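LAO/AO transport system kinase (Escherichia coli, PDB 2P67) belongs to the MeaB family of P-loop NTPase-fold proteins, whose core is a parallel beta sheet flanked by helices, and is paired with a second copy in the assembly. Local coordinates at residues D47-M50 with P51-N55; G132-Q135 with R136-L140; V159-S162 with E163-A167; V271-Q274 with Q275-W279; L280-Q283 with T284-V288. All blocks are in the same frame, centred on the assembly; numbering follows the deposited sequence. Where two conformers were deposited one is given.

All five contacts are local, each between neighbouring parts of one continuous run of chain. Contact 4 lies at the surface and the other four are partly buried. Contacts 4 and 5 divide one helix, 267-294, between a sodium site and a charged stretch with an i to i+4 salt bridge; contact 2 is on helix 133-146. Contact 1 follows the chain out of helix 36-49 with tight i to i+3 bonds, whereas contact 3 starts helix 162-167 with a side-chain hydroxyl and i to i+4 bonds. Contact 4 meets the first three through R272, W279 and Q275. Contacts 1, 2, 4 and 5 reach the second subunit, while contact 3 is turned to the sheet.

Contact 1 (D47-M50 with P51-N55)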
loop_
_atom_site.group_PDB
_atom_site.type_symbol
_atom_site.label_atom_id
_atom_site.label_comp_id
_atom_site.label_asym_id
_atom_site.label_seq_id
_atom_site.Cartn_x
_atom_site.Cartn_y
_atom_site.Cartn_z
ATOM N N ASP A 47 -20.924 3.663 23.116
ATOM C CA ASP A 47 -20.274 4.729 23.915
ATOM C C ASP A 47 -20.064 4.271 25.351
ATOM O O ASP A 47 -18.970 4.401 25.920
ATOM C CB ASP A 47 -21.109 6.023 23.917
ATOM C CG ASP A 47 -21.101 6.733 22.587
ATOM O OD1 ASP A 47 -20.227 6.453 21.747
ATOM O OD2 ASP A 47 -21.996 7.570 22.357
ATOM N N ALA A 48 -21.115 3.709 25.942
ATOM C CA ALA A 48 -21.061 3.336 27.349
ATOM C C ALA A 48 -20.036 2.243 27.674
ATOM O O ALA A 48 -19.452 2.255 28.763
ATOM C CB ALA A 48 -22.447 2.964 27.870
ATOM N N ILE A 49 -19.790 1.313 26.744
ATOM C CA ILE A 49 -18.917 0.192 27.064
ATOM C C ILE A 49 -17.425 0.446 26.840
ATOM O O ILE A 49 -16.601 -0.377 27.241
ATOM C CB ILE A 49 -19.325 -1.159 26.361
ATOM C CG1 ILE A 49 -19.220 -1.035 24.826
ATOM C CG2 ILE A 49 -20.695 -1.644 26.848
ATOM C CD1 ILE A 49 -19.096 -2.357 24.098
ATOM N N MET A 50 -17.083 1.573 26.207
ATOM C CA MET A 50 -15.693 1.834 25.833
ATOM C C MET A 50 -14.704 1.651 27.012
ATOM O O MET A 50 -13.657 1.038 26.846
ATOM C CB MET A 50 -15.530 3.192 25.111
ATOM C CG MET A 50 -16.368 3.355 23.830
ATOM S SD MET A 50 -16.159 1.920 22.671
ATOM C CE MET A 50 -14.456 2.068 22.434
ATOM N N PRO A 51 -15.041 2.152 28.217
ATOM C CA PRO A 51 -14.092 1.957 29.339
ATOM C C PRO A 51 -13.815 0.498 29.744
ATOM O O PRO A 51 -12.801 0.241 30.397
ATOM C CB PRO A 51 -14.757 2.725 30.496
ATOM C CG PRO A 51 -15.629 3.723 29.825
ATOM C CD PRO A 51 -16.197 2.967 28.632
ATOM N N TYR A 52 -14.689 -0.431 29.348
ATOM C CA TYR A 52 -14.573 -1.854 29.710
ATOM C C TYR A 52 -13.836 -2.672 28.640
ATOM O O TYR A 52 -13.563 -3.871 28.815
ATOM C CB TYR A 52 -15.972 -2.438 29.982
ATOM C CG TYR A 52 -16.828 -1.539 30.856
ATOM C CD1 TYR A 52 -16.544 -1.363 32.215
ATOM C CD2 TYR A 52 -17.898 -0.834 30.317
ATOM C CE1 TYR A 52 -17.337 -0.509 33.019
ATOM C CE2 TYR A 52 -18.681 0.017 31.105
ATOM C CZ TYR A 52 -18.392 0.173 32.445
ATOM O OH TYR A 52 -19.182 1.010 33.212
ATOM N N CYS A 53 -13.484 -2.023 27.537
ATOM C CA CYS A 53 -12.759 -2.713 26.463
ATOM C C CYS A 53 -11.221 -2.652 26.625
ATOM O O CYS A 53 -10.708 -1.941 27.511
ATOM C CB CYS A 53 -13.238 -2.166 25.115
ATOM S SG CYS A 53 -15.015 -2.424 24.905
ATOM N N GLY A 54 -10.475 -3.395 25.800
ATOM C CA GLY A 54 -9.021 -3.208 25.713
ATOM C C GLY A 54 -8.098 -4.139 26.498
ATOM O O GLY A 54 -6.867 -3.945 26.514
ATOM N N ASN A 55 -8.670 -5.142 27.144
ATOM C CA ASN A 55 -7.898 -6.134 27.891
ATOM C C ASN A 55 -8.150 -7.544 27.373
ATOM O O ASN A 55 -8.301 -8.509 28.139
ATOM C CB ASN A 55 -8.204 -6.029 29.389
ATOM C CG ASN A 55 -7.283 -5.030 30.096
ATOM O OD1 ASN A 55 -6.067 -5.254 30.226
ATOM N ND2 ASN A 55 -7.851 -3.923 30.530
#
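Two backbone bonds join I49 and M50 to the residues three places on, and both are of the i to i+3 kind that belongs to a 3-10 turn. Y52 N donates to I49 O at 2.8 Å with an N-H...O angle of 151°, and C53 N donates to M50 O at 3.1 Å with 162°. In each case the donor stands well above the carbonyl plane, as a winding tighter than the alpha helix implies. P51, inside this turn, has no N-H to offer; its ring carbon CD instead lies 3.3 Å from A48 O.

The side-chain contacts of I49 are long. I49 CB lies 4.2 Å from Y52 CD2, and Y52 CE2 comes within 3.3 Å of A48 O at a slant; with CD2 near I49 and CE2 near A48, the tyrosine ring runs back over these two residues. On the next position round, I49 CD1 meets C53 SG, also at 4.2 Å. The thiol is brought there by a first torsion of -60°, which places SG beside its own backbone N and opposite the carbonyl carbon. M50 and P51 are adjacent in the chain, and there M50 CB touches P51 CD at 3.6 Å.

The turn leads from helix 36-49 towards strand 57-63. I49 packs on L143 and A146 of helix 133-146 and on L16 of helix 9-17, with M50 against L142. Across the dimer, D47 OD1 is hydrogen-bonded to S315 N and T318 OG1 of the second subunit, and M50 rests on its L314.

Contact 2 (G132-Q135 with R136-L140); sequences GASQ and RAREL
Q135 and E139 are neighbours one turn apart near the start of helix 133-146, the helix that comes after strand 119-124 in the P-loop NTPase fold. Their side chains are joined by a bond from Q135 NE2 to E139 OE2 of 2.9 Å. Its N-H...O angle of 144° shows a bent approach, and NE2 meets the oxygen from above the carboxylate plane, with the amide and carboxylate turned 74° against each other. The reach is made possible by the glutamine chain: CG is anti to the backbone N (chi1 174°) and the rest is extended, so that CG also passes 3.6 Å from E139 OE2.

Backbone evidence for the helix is regular. R136 N, A137 N, R138 N and E139 N donate to G132 O, A133 O, S134 O and Q135 O respectively, the shortest of these, A137 N to A133 O, being 2.8 Å.

R136 lies three places before E139 and brings NE to 3.7 Å from E139 OE1, a long salt bridge, with OE1 at the edge of the guanidinium and in its plane. On another flank of the helix one water links S134 OG, at 2.9 Å, weakly to R138 NH2. R138 and Q135 both pack on W279 of helix 267-294.

Each oxygen of the E139 carboxylate thus has a partner: OE2 takes the Q135 amide, while OE1 meets R136 at length and forms a salt bridge to R317 of the second subunit. Such company would be expected to favour the charged form of the glutamate and to tie this helix to the dimer interface.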
loop_
_atom_site.group_PDB
_atom_site.type_symbol
_atom_site.label_atom_id
_atom_site.label_comp_id
_atom_site.label_asym_id
_atom_site.label_seq_id
_atom_site.Cartn_x
_atom_site.Cartn_y
_atom_site.Cartn_z
ATOM N N GLY A 132 -17.720 -1.184 6.979
ATOM C CA GLY A 132 -18.969 -1.867 6.607
ATOM C C GLY A 132 -19.157 -3.108 7.461
ATOM O O GLY A 132 -19.528 -3.014 8.639
ATOM N N ALA A 133 -18.903 -4.274 6.870
ATOM C CA ALA A 133 -18.721 -5.482 7.661
ATOM C C ALA A 133 -17.475 -5.251 8.511
ATOM O O ALA A 133 -17.343 -5.818 9.581
ATOM C CB ALA A 133 -18.552 -6.722 6.770
ATOM N N SER A 134 -16.580 -4.392 8.027
ATOM C CA SER A 134 -15.392 -4.025 8.784
ATOM C C SER A 134 -15.751 -3.256 10.060
ATOM O O SER A 134 -15.283 -3.609 11.136
ATOM C CB SER A 134 -14.433 -3.211 7.922
ATOM O OG SER A 134 -13.106 -3.356 8.399
ATOM N N GLN A 135 -16.593 -2.222 9.944
ATOM C CA GLN A 135 -17.082 -1.516 11.137
ATOM C C GLN A 135 -17.858 -2.487 12.038
ATOM O O GLN A 135 -17.699 -2.474 13.250
ATOM C CB GLN A 135 -17.946 -0.285 10.782
ATOM C CG GLN A 135 -18.580 0.356 12.007
ATOM C CD GLN A 135 -19.314 1.662 11.736
ATOM O OE1 GLN A 135 -18.964 2.417 10.823
ATOM N NE2 GLN A 135 -20.332 1.947 12.558
ATOM N N ARG A 136 -18.683 -3.337 11.430
ATOM C CA ARG A 136 -19.483 -4.302 12.176
ATOM C C ARG A 136 -18.636 -5.300 12.979
ATOM O O ARG A 136 -18.907 -5.529 14.168
ATOM C CB ARG A 136 -20.443 -5.037 11.218
ATOM C CG ARG A 136 -21.470 -5.954 11.902
ATOM C CD ARG A 136 -22.246 -5.290 13.078
ATOM N NE ARG A 136 -22.671 -3.910 12.815
ATOM C CZ ARG A 136 -23.666 -3.555 11.998
ATOM N NH1 ARG A 136 -24.368 -4.477 11.333
ATOM N NH2 ARG A 136 -23.956 -2.260 11.831
ATOM N N ALA A 137 -17.611 -5.870 12.338
ATOM C CA ALA A 137 -16.691 -6.783 13.016
ATOM C C ALA A 137 -16.067 -6.110 14.229
ATOM O O ALA A 137 -16.016 -6.710 15.304
ATOM C CB ALA A 137 -15.600 -7.289 12.040
ATOM N N ARG A 138 -15.595 -4.871 14.047
ATOM C CA ARG A 138 -14.982 -4.118 15.132
ATOM C C ARG A 138 -15.937 -3.902 16.310
ATOM O O ARG A 138 -15.543 -4.072 17.474
ATOM C CB ARG A 138 -14.446 -2.777 14.638
ATOM C CG ARG A 138 -13.191 -2.875 13.796
ATOM C CD ARG A 138 -12.717 -1.502 13.375
ATOM N NE ARG A 138 -11.873 -1.597 12.190
ATOM C CZ ARG A 138 -10.547 -1.492 12.159
ATOM N NH1 ARG A 138 -9.853 -1.259 13.277
ATOM N NH2 ARG A 138 -9.918 -1.608 10.978
ATOM N N GLU A 139 -17.174 -3.505 16.015
ATOM C CA GLU A 139 -18.152 -3.287 17.079
ATOM C C GLU A 139 -18.480 -4.593 17.846
ATOM O O GLU A 139 -18.570 -4.603 19.082
ATOM C CB GLU A 139 -19.402 -2.591 16.521
ATOM C CG GLU A 139 -19.069 -1.195 16.005
ATOM C CD GLU A 139 -20.215 -0.511 15.306
ATOM O OE1 GLU A 139 -21.164 -1.206 14.855
ATOM O OE2 GLU A 139 -20.149 0.737 15.219
ATOM N N LEU A 140 -18.634 -5.699 17.119
ATOM C CA LEU A 140 -18.905 -6.967 17.766
ATOM C C LEU A 140 -17.716 -7.388 18.644
ATOM O O LEU A 140 -17.917 -7.925 19.724
ATOM C CB LEU A 140 -19.214 -8.036 16.731
ATOM C CG LEU A 140 -20.437 -7.808 15.820
ATOM C CD1 LEU A 140 -20.625 -9.053 14.972
ATOM C CD2 LEU A 140 -21.716 -7.529 16.611
HETATM O O HOH W 1 -10.210 -3.400 8.248
#

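Contact 3 (V159-S162 with E163-A167); sequences VGQS and ETEVA
The chain from V159 to S162 makes a type II' beta turn, closed by S162 N on V159 O at 3.1 Å, and passes straight into helix 162-167 with Q161 at the N-cap position. Q161 O accepts two bonds. E165 N comes to it at 3.2 Å in the carbonyl plane, with an N-H...O angle of 163°, and T164 OG1 donates to it at 3.0 Å from a slight tilt. The threonine hydroxyl gets there because chi1 (64°) lodges OG1 between the backbone N and the carbonyl carbon. One step on, V166 N meets S162 O at 3.0 Å, nearly straight, and the first full turn is formed.

The VGQS run that turns into the helix follows strand 151-157, at a position that in related P-loop GTPases often carries a switch segment, so a similar role here is possible but inferred; E163 is near, without touching, the presumed Walker A loop. The turn is pinned from inside by S162: its OG accepts V159 N at 3.1 Å and is also hydrogen-bonded to V157 O.

At the surface, Q161 and E165 lie across one another, with CG of Q161 3.4 Å from E165 OE2 and the amide and carboxylate planes 34° apart. E163 bends at chi2 and carries OE1 to within 3.4 Å of G160 O, an approach of two acceptors. K189 NZ probably offsets the repulsion, with a salt bridge to E163 OE2 and a hydrogen bond to G160 O. V166 faces the sheet, on V154, T156 and F173.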
loop_
_atom_site.group_PDB
_atom_site.type_symbol
_atom_site.label_atom_id
_atom_site.label_comp_id
_atom_site.label_asym_id
_atom_site.label_seq_id
_atom_site.Cartn_x
_atom_site.Cartn_y
_atom_site.Cartn_z
ATOM N N VAL A 159 -8.383 -14.192 0.627
ATOM C CA VAL A 159 -8.652 -13.986 -0.796
ATOM C C VAL A 159 -8.632 -12.481 -1.019
ATOM O O VAL A 159 -9.062 -11.707 -0.152
ATOM C CB VAL A 159 -10.031 -14.591 -1.234
ATOM C CG1 VAL A 159 -11.205 -13.854 -0.580
ATOM C CG2 VAL A 159 -10.173 -14.598 -2.756
ATOM N N GLY A 160 -8.129 -12.060 -2.174
ATOM C CA GLY A 160 -7.981 -10.640 -2.450
ATOM C C GLY A 160 -7.119 -9.965 -1.398
ATOM O O GLY A 160 -5.955 -10.328 -1.194
ATOM N N GLN A 161 -7.712 -9.004 -0.701
ATOM C CA GLN A 161 -6.992 -8.163 0.253
ATOM C C GLN A 161 -7.481 -8.395 1.688
ATOM O O GLN A 161 -7.229 -7.583 2.583
ATOM C CB GLN A 161 -7.169 -6.687 -0.142
ATOM C CG GLN A 161 -8.642 -6.245 -0.291
ATOM C CD GLN A 161 -9.357 -6.901 -1.494
ATOM O OE1 GLN A 161 -10.179 -7.817 -1.330
ATOM N NE2 GLN A 161 -9.029 -6.436 -2.704
ATOM N N SER A 162 -8.165 -9.515 1.908
ATOM C CA SER A 162 -8.799 -9.781 3.196
ATOM C C SER A 162 -7.769 -9.891 4.336
ATOM O O SER A 162 -8.061 -9.527 5.485
ATOM C CB SER A 162 -9.694 -11.017 3.124
ATOM O OG SER A 162 -8.908 -12.179 2.909
ATOM N N GLU A 163 -6.563 -10.363 4.013
ATOM C CA GLU A 163 -5.490 -10.435 5.012
ATOM C C GLU A 163 -5.181 -9.045 5.565
ATOM O O GLU A 163 -5.115 -8.866 6.783
ATOM C CB GLU A 163 -4.203 -11.078 4.451
ATOM C CG GLU A 163 -4.366 -12.506 3.955
ATOM C CD GLU A 163 -4.742 -12.561 2.488
ATOM O OE1 GLU A 163 -4.949 -11.483 1.887
ATOM O OE2 GLU A 163 -4.814 -13.682 1.942
ATOM N N THR A 164 -5.011 -8.060 4.684
ATOM C CA THR A 164 -4.651 -6.724 5.158
ATOM C C THR A 164 -5.799 -6.054 5.931
ATOM O O THR A 164 -5.551 -5.367 6.923
ATOM C CB THR A 164 -4.068 -5.828 4.045
ATOM O OG1 THR A 164 -5.065 -5.587 3.048
ATOM C CG2 THR A 164 -2.838 -6.509 3.390
ATOM N N GLU A 165 -7.040 -6.310 5.502
ATOM C CA GLU A 165 -8.250 -5.798 6.181
ATOM C C GLU A 165 -8.398 -6.347 7.615
ATOM O O GLU A 165 -8.613 -5.587 8.556
ATOM C CB GLU A 165 -9.507 -6.114 5.353
ATOM C CG GLU A 165 -9.524 -5.409 3.993
ATOM C CD GLU A 165 -10.543 -5.994 3.021
ATOM O OE1 GLU A 165 -10.974 -7.158 3.209
ATOM O OE2 GLU A 165 -10.908 -5.286 2.053
ATOM N N VAL A 166 -8.250 -7.661 7.772
ATOM C CA VAL A 166 -8.289 -8.296 9.102
ATOM C C VAL A 166 -7.093 -7.813 9.939
ATOM O O VAL A 166 -7.206 -7.543 11.148
ATOM C CB VAL A 166 -8.253 -9.842 8.977
ATOM C CG1 VAL A 166 -8.053 -10.508 10.339
ATOM C CG2 VAL A 166 -9.534 -10.363 8.324
ATOM N N ALA A 167 -5.927 -7.736 9.297
ATOM C CA ALA A 167 -4.696 -7.396 10.003
ATOM C C ALA A 167 -4.799 -6.065 10.728
ATOM O O ALA A 167 -4.205 -5.903 11.784
ATOM C CB ALA A 167 -3.528 -7.346 9.020
#

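Contact 4 (V271-Q274 with Q275-W279); sequences VRQQ and QSVEW. With NA (sodium ion), chain B.
Q275 lies against V271 one turn back on helix 267-294, and its side chain can be followed outward. CB sits 3.6 Å from both V271 O and R272 O. CG is closer to V271 O, at 3.2 Å, because a first torsion of -71° sets it beside the backbone N. From there the extended chain passes across the valine at an angle: CD nears V271 CG1, and NE2 comes to 3.7 Å from that same methyl before it is hydrogen-bonded to V170 O. On the other branch OE1 accepts a bond from a water at 2.8 Å, and this water is 3.0 Å from the sodium ion.

The ion itself sits on the flank of the helix. R272 O binds it at 2.7 Å and S276 OG at 2.6 Å, two ligands one turn apart, and three further waters complete a set of six oxygens. R272 O does double work, since it also accepts S276 N at 3.2 Å with an angle of 151°; the helix bond therefore persists beside the metal bond. The R272 side chain leads elsewhere, to a salt bridge with D171.

Neither protein ligand is an acidic side chain: the ion is held by a carbonyl, a hydroxyl and water. Six neutral oxygens are consistent with a monovalent ion such as sodium, and Q275 OE1, accepting from one of the waters, is a second-shell contact that may orient it.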
loop_
_atom_site.group_PDB
_atom_site.type_symbol
_atom_site.label_atom_id
_atom_site.label_comp_id
_atom_site.label_asym_id
_atom_site.label_seq_id
_atom_site.Cartn_x
_atom_site.Cartn_y
_atom_site.Cartn_z
ATOM N N VAL A 271 0.571 -0.126 18.428
ATOM C CA VAL A 271 -0.143 -0.739 17.310
ATOM C C VAL A 271 -1.652 -0.535 17.445
ATOM O O VAL A 271 -2.298 -0.039 16.517
ATOM C CB VAL A 271 0.220 -2.231 17.147
ATOM C CG1 VAL A 271 -0.756 -2.941 16.156
ATOM C CG2 VAL A 271 1.659 -2.354 16.637
ATOM N N ARG A 272 -2.200 -0.889 18.606
ATOM C CA ARG A 272 -3.635 -0.734 18.869
ATOM C C ARG A 272 -4.122 0.719 18.695
ATOM O O ARG A 272 -5.167 0.957 18.061
ATOM C CB ARG A 272 -3.977 -1.256 20.259
ATOM C CG ARG A 272 -3.810 -2.741 20.416
ATOM C CD ARG A 272 -3.881 -3.105 21.873
ATOM N NE ARG A 272 -4.250 -4.503 22.070
ATOM C CZ ARG A 272 -4.574 -5.021 23.241
ATOM N NH1 ARG A 272 -4.566 -4.236 24.323
ATOM N NH2 ARG A 272 -4.890 -6.310 23.344
ATOM N N GLN A 273 -3.362 1.675 19.227
ATOM C CA GLN A 273 -3.682 3.112 19.060
ATOM C C GLN A 273 -3.638 3.548 17.593
ATOM O O GLN A 273 -4.558 4.221 17.107
ATOM C CB GLN A 273 -2.757 3.979 19.934
ATOM C CG GLN A 273 -2.711 5.471 19.563
ATOM C CD GLN A 273 -3.928 6.285 20.027
ATOM O OE1 GLN A 273 -3.910 7.528 19.949
ATOM N NE2 GLN A 273 -4.988 5.602 20.505
ATOM N N GLN A 274 -2.580 3.156 16.889
ATOM C CA GLN A 274 -2.431 3.441 15.470
ATOM C C GLN A 274 -3.556 2.853 14.631
ATOM O O GLN A 274 -3.994 3.489 13.674
ATOM C CB GLN A 274 -1.097 2.931 14.951
ATOM C CG GLN A 274 0.095 3.757 15.385
ATOM C CD GLN A 274 1.406 3.215 14.831
ATOM O OE1 GLN A 274 1.499 2.045 14.419
ATOM N NE2 GLN A 274 2.435 4.059 14.833
ATOM N N GLN A 275 -4.019 1.645 14.977
ATOM C CA GLN A 275 -5.111 1.020 14.238
ATOM C C GLN A 275 -6.396 1.844 14.380
ATOM O O GLN A 275 -7.125 2.055 13.414
ATOM C CB GLN A 275 -5.365 -0.402 14.733
ATOM C CG GLN A 275 -4.272 -1.385 14.359
ATOM C CD GLN A 275 -4.529 -2.805 14.865
ATOM O OE1 GLN A 275 -5.334 -3.033 15.775
ATOM N NE2 GLN A 275 -3.819 -3.765 14.281
ATOM N N SER A 276 -6.655 2.322 15.591
ATOM C CA SER A 276 -7.903 3.046 15.858
ATOM C C SER A 276 -7.888 4.407 15.190
ATOM O O SER A 276 -8.868 4.806 14.592
ATOM C CB SER A 276 -8.145 3.152 17.362
ATOM O OG SER A 276 -8.605 1.878 17.842
ATOM N N VAL A 277 -6.753 5.096 15.272
ATOM C CA VAL A 277 -6.572 6.387 14.615
ATOM C C VAL A 277 -6.706 6.204 13.097
ATOM O O VAL A 277 -7.437 6.960 12.441
ATOM C CB VAL A 277 -5.221 7.045 15.008
ATOM C CG1 VAL A 277 -4.917 8.265 14.137
ATOM C CG2 VAL A 277 -5.213 7.415 16.512
ATOM N N GLU A 278 -6.040 5.176 12.553
ATOM C CA GLU A 278 -6.089 4.944 11.109
ATOM C C GLU A 278 -7.484 4.624 10.603
ATOM O O GLU A 278 -7.868 5.098 9.530
ATOM C CB GLU A 278 -5.060 3.897 10.655
ATOM C CG GLU A 278 -3.654 4.506 10.571
ATOM C CD GLU A 278 -2.549 3.483 10.322
ATOM O OE1 GLU A 278 -2.848 2.385 9.788
ATOM O OE2 GLU A 278 -1.377 3.792 10.661
ATOM N N TRP A 279 -8.248 3.849 11.374
ATOM C CA TRP A 279 -9.636 3.553 10.994
ATOM C C TRP A 279 -10.464 4.843 10.955
ATOM O O TRP A 279 -11.111 5.139 9.947
ATOM C CB TRP A 279 -10.279 2.499 11.918
ATOM C CG TRP A 279 -11.663 2.110 11.456
ATOM C CD1 TRP A 279 -11.986 1.159 10.525
ATOM C CD2 TRP A 279 -12.900 2.696 11.876
ATOM N NE1 TRP A 279 -13.348 1.112 10.348
ATOM C CE2 TRP A 279 -13.935 2.041 11.168
ATOM C CE3 TRP A 279 -13.236 3.716 12.779
ATOM C CZ2 TRP A 279 -15.296 2.371 11.340
ATOM C CZ3 TRP A 279 -14.592 4.050 12.950
ATOM C CH2 TRP A 279 -15.601 3.372 12.235
HETATM NA NA NA B . -7.535 -0.318 18.598
HETATM O O HOH W 2 -7.960 -2.106 16.295
HETATM O O HOH W 3 -7.189 -2.721 19.567
HETATM O O HOH W 4 -9.906 -1.458 19.241
HETATM O O HOH W 5 -7.455 1.086 20.887
#

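Contact 5 (L280-Q283 with T284-V288); sequences LRKQ and TEEEV
L280 O is gripped by two donors of T284, one from each face of its carbonyl plane. T284 N reaches it at 3.0 Å in the usual helical way, and T284 OG1 donates a second bond of 2.7 Å. The threonine's first torsion of -62° puts OG1 beside its backbone N, which turns the hydroxyl back along the helix to the residue four places before it and fixes the rotation of the side chain.

The next position carries a salt bridge with the same spacing. R281 NE meets E285 OE2 at 2.7 Å and 151°, on the anti side of the carboxylate and tilted out of its plane. The two flat groups are steeply turned against each other, 76° apart. NE alone bonds OE2 directly; R281 NH2 lies 3.8 Å from E285 OE2 and is joined to it through a water, which takes a bond from R281 NH2 at 2.9 Å and gives one to E285 OE2 at 2.8 Å. A nearly straight backbone bond from E285 N to R281 O holds the same pair beneath.

This i to i+4 pattern of charged side chains lies on the long helix 267-294, with the centre of the contact about 18 Å from the centre of the chain, where the helix runs along the second subunit. L280 packs on L306 of that subunit and T284 on L323, while R281 also makes a cation-pi contact with its F293.

OE1 of E285 accepts a bond of 2.7 Å from a second water. Q283, whose chain bends at chi2, packs on L320 of the second subunit.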
loop_
_atom_site.group_PDB
_atom_site.type_symbol
_atom_site.label_atom_id
_atom_site.label_comp_id
_atom_site.label_asym_id
_atom_site.label_seq_id
_atom_site.Cartn_x
_atom_site.Cartn_y
_atom_site.Cartn_z
ATOM N N LEU A 280 -10.413 5.623 12.032
ATOM C CA LEU A 280 -11.114 6.905 12.086
ATOM C C LEU A 280 -10.732 7.823 10.911
ATOM O O LEU A 280 -11.596 8.406 10.263
ATOM C CB LEU A 280 -10.825 7.618 13.409
ATOM C CG LEU A 280 -11.666 7.204 14.616
ATOM C CD1 LEU A 280 -11.016 7.680 15.942
ATOM C CD2 LEU A 280 -13.067 7.759 14.467
ATOM N N ARG A 281 -9.435 7.933 10.641
ATOM C CA ARG A 281 -8.931 8.800 9.592
ATOM C C ARG A 281 -9.413 8.304 8.228
ATOM O O ARG A 281 -9.979 9.076 7.449
ATOM C CB ARG A 281 -7.401 8.851 9.663
ATOM C CG ARG A 281 -6.710 9.721 8.606
ATOM C CD ARG A 281 -7.210 11.156 8.625
ATOM N NE ARG A 281 -6.466 12.020 7.708
ATOM C CZ ARG A 281 -5.534 12.890 8.081
ATOM N NH1 ARG A 281 -5.210 13.023 9.370
ATOM N NH2 ARG A 281 -4.927 13.635 7.166
ATOM N N LYS A 282 -9.198 7.016 7.947
ATOM C CA LYS A 282 -9.594 6.453 6.660
ATOM C C LYS A 282 -11.107 6.551 6.427
ATOM O O LYS A 282 -11.546 6.939 5.344
ATOM C CB LYS A 282 -9.080 5.016 6.486
ATOM C CG LYS A 282 -9.152 4.477 5.041
ATOM C CD LYS A 282 -8.439 5.399 4.041
ATOM C CE LYS A 282 -8.361 4.794 2.651
ATOM N NZ LYS A 282 -7.408 5.534 1.786
ATOM N N GLN A 283 -11.914 6.243 7.442
ATOM C CA GLN A 283 -13.362 6.321 7.245
ATOM C C GLN A 283 -13.851 7.752 7.044
ATOM O O GLN A 283 -14.777 7.987 6.274
ATOM C CB GLN A 283 -14.128 5.629 8.379
ATOM C CG GLN A 283 -13.866 4.129 8.480
ATOM C CD GLN A 283 -14.249 3.351 7.224
ATOM O OE1 GLN A 283 -13.383 2.898 6.479
ATOM N NE2 GLN A 283 -15.545 3.183 6.996
ATOM N N THR A 284 -13.213 8.700 7.718
ATOM C CA THR A 284 -13.559 10.118 7.586
ATOM C C THR A 284 -13.240 10.602 6.169
ATOM O O THR A 284 -14.091 11.202 5.493
ATOM C CB THR A 284 -12.806 10.970 8.619
ATOM O OG1 THR A 284 -13.205 10.563 9.933
ATOM C CG2 THR A 284 -13.104 12.470 8.435
ATOM N N GLU A 285 -12.021 10.309 5.721
ATOM C CA GLU A 285 -11.615 10.621 4.350
ATOM C C GLU A 285 -12.531 9.975 3.315
ATOM O O GLU A 285 -12.956 10.636 2.366
ATOM C CB GLU A 285 -10.180 10.166 4.102
ATOM C CG GLU A 285 -9.124 10.994 4.809
ATOM C CD GLU A 285 -7.737 10.429 4.615
ATOM O OE1 GLU A 285 -7.598 9.412 3.893
ATOM O OE2 GLU A 285 -6.780 10.998 5.175
ATOM N N GLU A 286 -12.830 8.691 3.502
ATOM C CA GLU A 286 -13.579 7.906 2.511
ATOM C C GLU A 286 -15.027 8.344 2.368
ATOM O O GLU A 286 -15.595 8.255 1.286
ATOM C CB GLU A 286 -13.502 6.406 2.800
ATOM C CG GLU A 286 -12.175 5.775 2.391
ATOM C CD GLU A 286 -12.170 4.246 2.496
ATOM O OE1 GLU A 286 -13.246 3.643 2.725
ATOM O OE2 GLU A 286 -11.078 3.645 2.351
ATOM N N GLU A 287 -15.619 8.820 3.461
ATOM C CA GLU A 287 -16.967 9.374 3.415
ATOM C C GLU A 287 -16.997 10.669 2.593
ATOM O O GLU A 287 -17.842 10.818 1.703
ATOM C CB GLU A 287 -17.509 9.596 4.830
ATOM C CG GLU A 287 -18.733 10.492 4.895
ATOM C CD GLU A 287 -19.764 10.040 5.916
ATOM O OE1 GLU A 287 -19.706 8.873 6.379
ATOM O OE2 GLU A 287 -20.652 10.862 6.242
ATOM N N VAL A 288 -16.078 11.587 2.901
ATOM C CA VAL A 288 -15.907 12.842 2.156
ATOM C C VAL A 288 -15.692 12.578 0.653
ATOM O O VAL A 288 -16.349 13.190 -0.197
ATOM C CB VAL A 288 -14.726 13.677 2.714
ATOM C CG1 VAL A 288 -14.438 14.898 1.827
ATOM C CG2 VAL A 288 -15.018 14.124 4.122
HETATM O O HOH W 6 -5.932 13.587 4.435
HETATM O O HOH W 7 -8.443 8.723 1.389
#